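Local coordinates for protein alpha-L-arabinofuranosidase B (PDB 6SXT) that hydrolyses terminal non-reducing alpha-L-arabinofuranosyl residues from arabinan, arabinoxylan and arabinogalactan, using a catalytic domain joined to an arabinose-binding domain, at residues D102-A110 with Y120-Y130. Sequence-based numbering, arbitrary orientation.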
ATOM      1  N   ASP A 102     -13.139  -4.796   3.482  1.00 16.71           N
ATOM      2  CA  ASP A 102     -11.981  -3.892   3.529  1.00 17.24           C
ATOM      3  C   ASP A 102     -11.959  -3.024   2.284  1.00 16.70           C
ATOM      4  O   ASP A 102     -12.656  -3.282   1.312  1.00 16.74           O
ATOM      5  CB  ASP A 102     -10.723  -4.729   3.632  1.00 16.00           C
ATOM      6  CG  ASP A 102     -10.577  -5.532   4.909  1.00 18.68           C
ATOM      7  OD1 ASP A 102     -11.272  -5.212   5.904  1.00 19.93           O
ATOM      8  OD2 ASP A 102      -9.825  -6.520   4.890  1.00 16.83           O
ATOM      9  N   ASN A 103     -11.231  -1.915   2.365  1.00 16.57           N
ATOM     10  CA  ASN A 103     -11.054  -1.019   1.221  1.00 15.85           C
ATOM     11  C   ASN A 103     -10.202  -1.726   0.130  1.00 16.33           C
ATOM     12  O   ASN A 103      -9.259  -2.505   0.461  1.00 16.50           O
ATOM     13  CB  ASN A 103     -10.315   0.240   1.599  1.00 16.42           C
ATOM     14  CG  ASN A 103     -11.036   1.138   2.582  1.00 18.22           C
ATOM     15  OD1 ASN A 103     -10.378   1.729   3.423  1.00 18.58           O
ATOM     16  ND2 ASN A 103     -12.352   1.279   2.446  1.00 17.58           N
ATOM     17  N   LEU A 104     -10.506  -1.362  -1.103  1.00 16.09           N
ATOM     18  CA  LEU A 104      -9.580  -1.589  -2.240  1.00 16.11           C
ATOM     19  C   LEU A 104      -8.469  -0.544  -2.218  1.00 15.96           C
ATOM     20  O   LEU A 104      -8.655   0.618  -1.804  1.00 16.22           O
ATOM     21  CB  LEU A 104     -10.355  -1.529  -3.543  1.00 15.94           C
ATOM     22  CG  LEU A 104     -11.389  -2.640  -3.727  1.00 17.20           C
ATOM     23  CD1 LEU A 104     -12.207  -2.332  -4.947  1.00 19.16           C
ATOM     24  CD2 LEU A 104     -10.750  -3.974  -3.831  1.00 18.12           C
ATOM     25  N   ALA A 105      -7.325  -0.915  -2.776  1.00 14.85           N
ATOM     26  CA  ALA A 105      -6.201   0.016  -2.943  1.00 14.87           C
ATOM     27  C   ALA A 105      -6.409   0.938  -4.117  1.00 14.79           C
ATOM     28  O   ALA A 105      -6.921   0.526  -5.171  1.00 14.73           O
ATOM     29  CB  ALA A 105      -4.896  -0.744  -3.091  1.00 16.12           C
ATOM     30  N   SER A 106      -5.857   2.142  -3.999  1.00 14.67           N
ATOM     31  CA  SER A 106      -5.631   3.022  -5.139  1.00 13.95           C
ATOM     32  C   SER A 106      -4.785   2.284  -6.176  1.00 14.92           C
ATOM     33  O   SER A 106      -3.926   1.502  -5.793  1.00 15.79           O
ATOM     34  CB  SER A 106      -4.873   4.256  -4.663  1.00 15.51           C
ATOM     35  OG  SER A 106      -4.501   5.062  -5.754  1.00 17.11           O
ATOM     36  N   ALA A 107      -4.960   2.636  -7.432  1.00 15.06           N
ATOM     37  CA  ALA A 107      -4.051   2.128  -8.470  1.00 15.32           C
ATOM     38  C   ALA A 107      -2.770   2.945  -8.585  1.00 15.00           C
ATOM     39  O   ALA A 107      -1.841   2.483  -9.244  1.00 14.91           O
ATOM     40  CB  ALA A 107      -4.766   2.160  -9.774  1.00 15.87           C
ATOM     41  N   ILE A 108      -2.610   4.070  -7.875  1.00 15.09           N
ATOM     42  CA  ILE A 108      -1.505   5.026  -8.174  1.00 14.62           C
ATOM     43  C   ILE A 108      -0.691   5.387  -6.937  1.00 16.25           C
ATOM     44  O   ILE A 108       0.107   6.327  -7.031  1.00 18.38           O
ATOM     45  CB  ILE A 108      -2.021   6.296  -8.884  1.00 15.62           C
ATOM     46  CG1 ILE A 108      -3.057   7.091  -8.086  1.00 15.42           C
ATOM     47  CG2 ILE A 108      -2.555   5.913 -10.246  1.00 17.05           C
ATOM     48  CD1 ILE A 108      -3.369   8.456  -8.588  1.00 16.57           C
ATOM     49  N   GLY A 109      -0.843   4.681  -5.835  1.00 14.74           N
ATOM     50  CA  GLY A 109      -0.074   5.035  -4.642  1.00 15.09           C
ATOM     51  C   GLY A 109       1.350   4.516  -4.644  1.00 15.29           C
ATOM     52  O   GLY A 109       2.135   4.945  -3.797  1.00 15.21           O
ATOM     53  N   ALA A 110       1.721   3.615  -5.556  1.00 13.85           N
ATOM     54  CA  ALA A 110       3.040   2.964  -5.515  1.00 14.20           C
ATOM     55  C   ALA A 110       3.659   2.907  -6.905  1.00 16.10           C
ATOM     56  O   ALA A 110       3.978   1.831  -7.413  1.00 15.80           O
ATOM     57  CB  ALA A 110       2.929   1.605  -4.904  1.00 16.43           C
ATOM     58  N   TYR A 120       2.999   0.024 -11.543  1.00 14.13           N
ATOM     59  CA  TYR A 120       2.277   0.419 -10.311  1.00 13.87           C
ATOM     60  C   TYR A 120       2.159  -0.755  -9.364  1.00 15.28           C
ATOM     61  O   TYR A 120       1.686  -1.825  -9.791  1.00 14.91           O
ATOM     62  CB  TYR A 120       0.896   0.919 -10.713  1.00 14.69           C
ATOM     63  CG  TYR A 120       0.931   2.223 -11.458  1.00 14.36           C
ATOM     64  CD1 TYR A 120       1.234   3.413 -10.798  1.00 15.38           C
ATOM     65  CD2 TYR A 120       0.713   2.276 -12.838  1.00 14.89           C
ATOM     66  CE1 TYR A 120       1.234   4.630 -11.467  1.00 16.78           C
ATOM     67  CE2 TYR A 120       0.693   3.491 -13.511  1.00 15.69           C
ATOM     68  CZ  TYR A 120       0.965   4.673 -12.827  1.00 17.00           C
ATOM     69  OH  TYR A 120       1.008   5.853 -13.518  1.00 18.13           O
ATOM     70  N   GLY A 121       2.572  -0.546  -8.102  1.00 14.48           N
ATOM     71  CA  GLY A 121       2.347  -1.498  -7.025  1.00 13.90           C
ATOM     72  C   GLY A 121       1.047  -1.251  -6.297  1.00 14.57           C
ATOM     73  O   GLY A 121       0.273  -0.387  -6.671  1.00 14.91           O
ATOM     74  N   VAL A 122       0.868  -2.007  -5.230  1.00 14.27           N
ATOM     75  CA  VAL A 122      -0.385  -1.986  -4.442  1.00 14.42           C
ATOM     76  C   VAL A 122      -0.092  -1.303  -3.107  1.00 14.52           C
ATOM     77  O   VAL A 122       0.449  -1.943  -2.221  1.00 14.76           O
ATOM     78  CB  VAL A 122      -0.955  -3.389  -4.258  1.00 14.37           C
ATOM     79  CG1 VAL A 122      -2.305  -3.340  -3.562  1.00 14.94           C
ATOM     80  CG2 VAL A 122      -1.051  -4.104  -5.587  1.00 14.80           C
ATOM     81  N   PHE A 123      -0.431  -0.030  -3.012  1.00 14.88           N
ATOM     82  CA  PHE A 123      -0.180   0.772  -1.800  1.00 14.73           C
ATOM     83  C   PHE A 123      -1.402   0.624  -0.894  1.00 15.53           C
ATOM     84  O   PHE A 123      -2.511   1.051  -1.277  1.00 16.22           O
ATOM     85  CB  PHE A 123       0.030   2.221  -2.176  1.00 15.36           C
ATOM     86  CG  PHE A 123       0.528   3.109  -1.074  1.00 15.45           C
ATOM     87  CD1 PHE A 123      -0.352   3.651  -0.137  1.00 16.97           C
ATOM     88  CD2 PHE A 123       1.866   3.454  -1.015  1.00 15.29           C
ATOM     89  CE1 PHE A 123       0.121   4.496   0.864  1.00 15.29           C
ATOM     90  CE2 PHE A 123       2.331   4.316  -0.031  1.00 14.85           C
ATOM     91  CZ  PHE A 123       1.449   4.875   0.881  1.00 15.91           C
ATOM     92  N   MET A 124      -1.203   0.039   0.257  1.00 15.55           N
ATOM     93  CA  MET A 124      -2.334  -0.334   1.127  1.00 15.41           C
ATOM     94  C   MET A 124      -2.274   0.509   2.404  1.00 16.73           C
ATOM     95  O   MET A 124      -1.304   0.429   3.149  1.00 17.09           O
ATOM     96  CB  MET A 124      -2.281  -1.809   1.464  1.00 16.58           C
ATOM     97  CG  MET A 124      -2.286  -2.659   0.156  1.00 17.55           C
ATOM     98  SD  MET A 124      -2.258  -4.433   0.388  1.00 17.96           S
ATOM     99  CE  MET A 124      -3.933  -4.661   0.935  1.00 21.35           C
ATOM    100  N   SER A 125      -3.299   1.357   2.566  1.00 16.41           N
ATOM    101  CA  SER A 125      -3.541   2.176   3.758  1.00 16.81           C
ATOM    102  C   SER A 125      -4.274   1.331   4.788  1.00 16.77           C
ATOM    103  O   SER A 125      -4.937   0.324   4.468  1.00 16.73           O
ATOM    104  CB  SER A 125      -4.266   3.426   3.322  1.00 17.28           C
ATOM    105  OG  SER A 125      -5.406   3.112   2.526  1.00 18.15           O
ATOM    106  N   PRO A 126      -4.265   1.749   6.073  1.00 16.50           N
ATOM    107  CA  PRO A 126      -5.009   1.011   7.087  1.00 16.60           C
ATOM    108  C   PRO A 126      -6.477   0.873   6.674  1.00 17.08           C
ATOM    109  O   PRO A 126      -7.151   1.886   6.307  1.00 17.53           O
ATOM    110  CB  PRO A 126      -4.856   1.917   8.340  1.00 17.46           C
ATOM    111  CG  PRO A 126      -3.508   2.539   8.104  1.00 17.82           C
ATOM    112  CD  PRO A 126      -3.539   2.910   6.636  1.00 16.46           C
ATOM    113  N   GLY A 127      -6.951  -0.366   6.722  1.00 17.61           N
ATOM    114  CA  GLY A 127      -8.322  -0.683   6.319  1.00 18.45           C
ATOM    115  C   GLY A 127      -8.405  -1.337   4.954  1.00 18.38           C
ATOM    116  O   GLY A 127      -9.478  -1.820   4.581  1.00 17.58           O
ATOM    117  N   THR A 128      -7.294  -1.373   4.231  1.00 17.81           N
ATOM    118  CA  THR A 128      -7.214  -1.985   2.888  1.00 16.28           C
ATOM    119  C   THR A 128      -6.862  -3.465   3.027  1.00 17.71           C
ATOM    120  O   THR A 128      -6.015  -3.830   3.848  1.00 18.06           O
ATOM    121  CB  THR A 128      -6.175  -1.218   2.062  1.00 16.04           C
ATOM    122  OG1 THR A 128      -6.526   0.172   2.063  1.00 17.84           O
ATOM    123  CG2 THR A 128      -6.109  -1.677   0.630  1.00 16.44           C
ATOM    124  N   GLY A 129      -7.451  -4.310   2.178  1.00 15.70           N
ATOM    125  CA  GLY A 129      -7.182  -5.747   2.236  1.00 15.97           C
ATOM    126  C   GLY A 129      -7.709  -6.494   1.057  1.00 14.73           C
ATOM    127  O   GLY A 129      -8.771  -6.166   0.545  1.00 16.97           O
ATOM    128  N   TYR A 130      -6.999  -7.567   0.698  1.00 15.60           N
ATOM    129  CA  TYR A 130      -7.398  -8.529  -0.329  1.00 14.81           C
ATOM    130  C   TYR A 130      -7.336  -9.948   0.234  1.00 14.34           C
ATOM    131  O   TYR A 130      -6.575 -10.248   1.169  1.00 16.18           O
ATOM    132  CB  TYR A 130      -6.485  -8.441  -1.561  1.00 15.63           C
ATOM    133  CG  TYR A 130      -6.536  -7.118  -2.285  1.00 14.49           C
ATOM    134  CD1 TYR A 130      -5.761  -6.050  -1.886  1.00 15.66           C
ATOM    135  CD2 TYR A 130      -7.375  -6.916  -3.370  1.00 15.10           C
ATOM    136  CE1 TYR A 130      -5.838  -4.823  -2.504  1.00 14.83           C
ATOM    137  CE2 TYR A 130      -7.455  -5.693  -4.039  1.00 15.76           C
ATOM    138  CZ  TYR A 130      -6.675  -4.638  -3.589  1.00 15.23           C
ATOM    139  OH  TYR A 130      -6.743  -3.409  -4.193  1.00 15.66           O
TER
HETATM  140  O   HOH W   1      -7.605   2.275   3.753  1.00 20.61           O
HETATM  141  O   HOH W   2      -7.157   2.010   0.075  1.00 20.45           O
HETATM  142  O   HOH W   3      -1.406   1.675  -5.131  1.00 16.01           O
HETATM  143  O   HOH W   4      -4.656   2.782  -1.437  1.00 17.07           O
HETATM  144  O   HOH W   5       0.433   2.222  -7.636  1.00 15.90           O
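Direct backbone bonding joins Asn103 to the turn before Tyr130: Asn103 N donates to Gly127 O (2.8 Å), and Gly129 N returns a bond to Asn103 O, bridging Asn103 with Thr128. The type II turn from Ser125 to Thr128 carries Gly127 O, and Gly129 N follows directly after it; both Thr128 N and Thr128 OG1 donate to Ser125 O. At the far end Gly121 N meets Ala110 O almost straight (177° at the hydrogen) but from above the carbonyl plane.

Across the contact, the hydroxyl of Tyr130 takes a backbone N-H. Tyr130 OH accepts from Ala105 N at 2.9 Å and is also hydrogen-bonded to Ile72 O, so the phenol links Ala105 to strand 70-75, the neighbour of strand 105-106 in a four-stranded antiparallel sheet. Strand 117-124 belongs to another, larger sheet of the catalytic domain, probably a beta-sandwich as in its concanavalin clan, and water mediates much of the junction: water 4 connects Ser106 N with Phe123 O, water 3 bonds Gly109 N and Phe123 N, and water 2 spans Leu104 O and Thr128 OG1.

Ile108 and Tyr120 lie side by side, pointing the same way (CG2 to CE1 4.2 Å). Ala105 CB touches Val122 CG1 (3.7 Å), while the Leu104 side chain crosses that of Tyr130 at about a right angle, its CD2 3.7 Å from CE2. With CG anti to the backbone N (chi1 -170°), Phe123 has Ala110 CB at its ring edge, near the plane (CB to CB 4.0 Å); Phe123 CB packs 3.7 Å from Gly109 CA, and CD2 comes to 3.2 Å from Gly109 O. Beyond the segments, His155 stacks on that ring and Trp438 meets it edge-to-face.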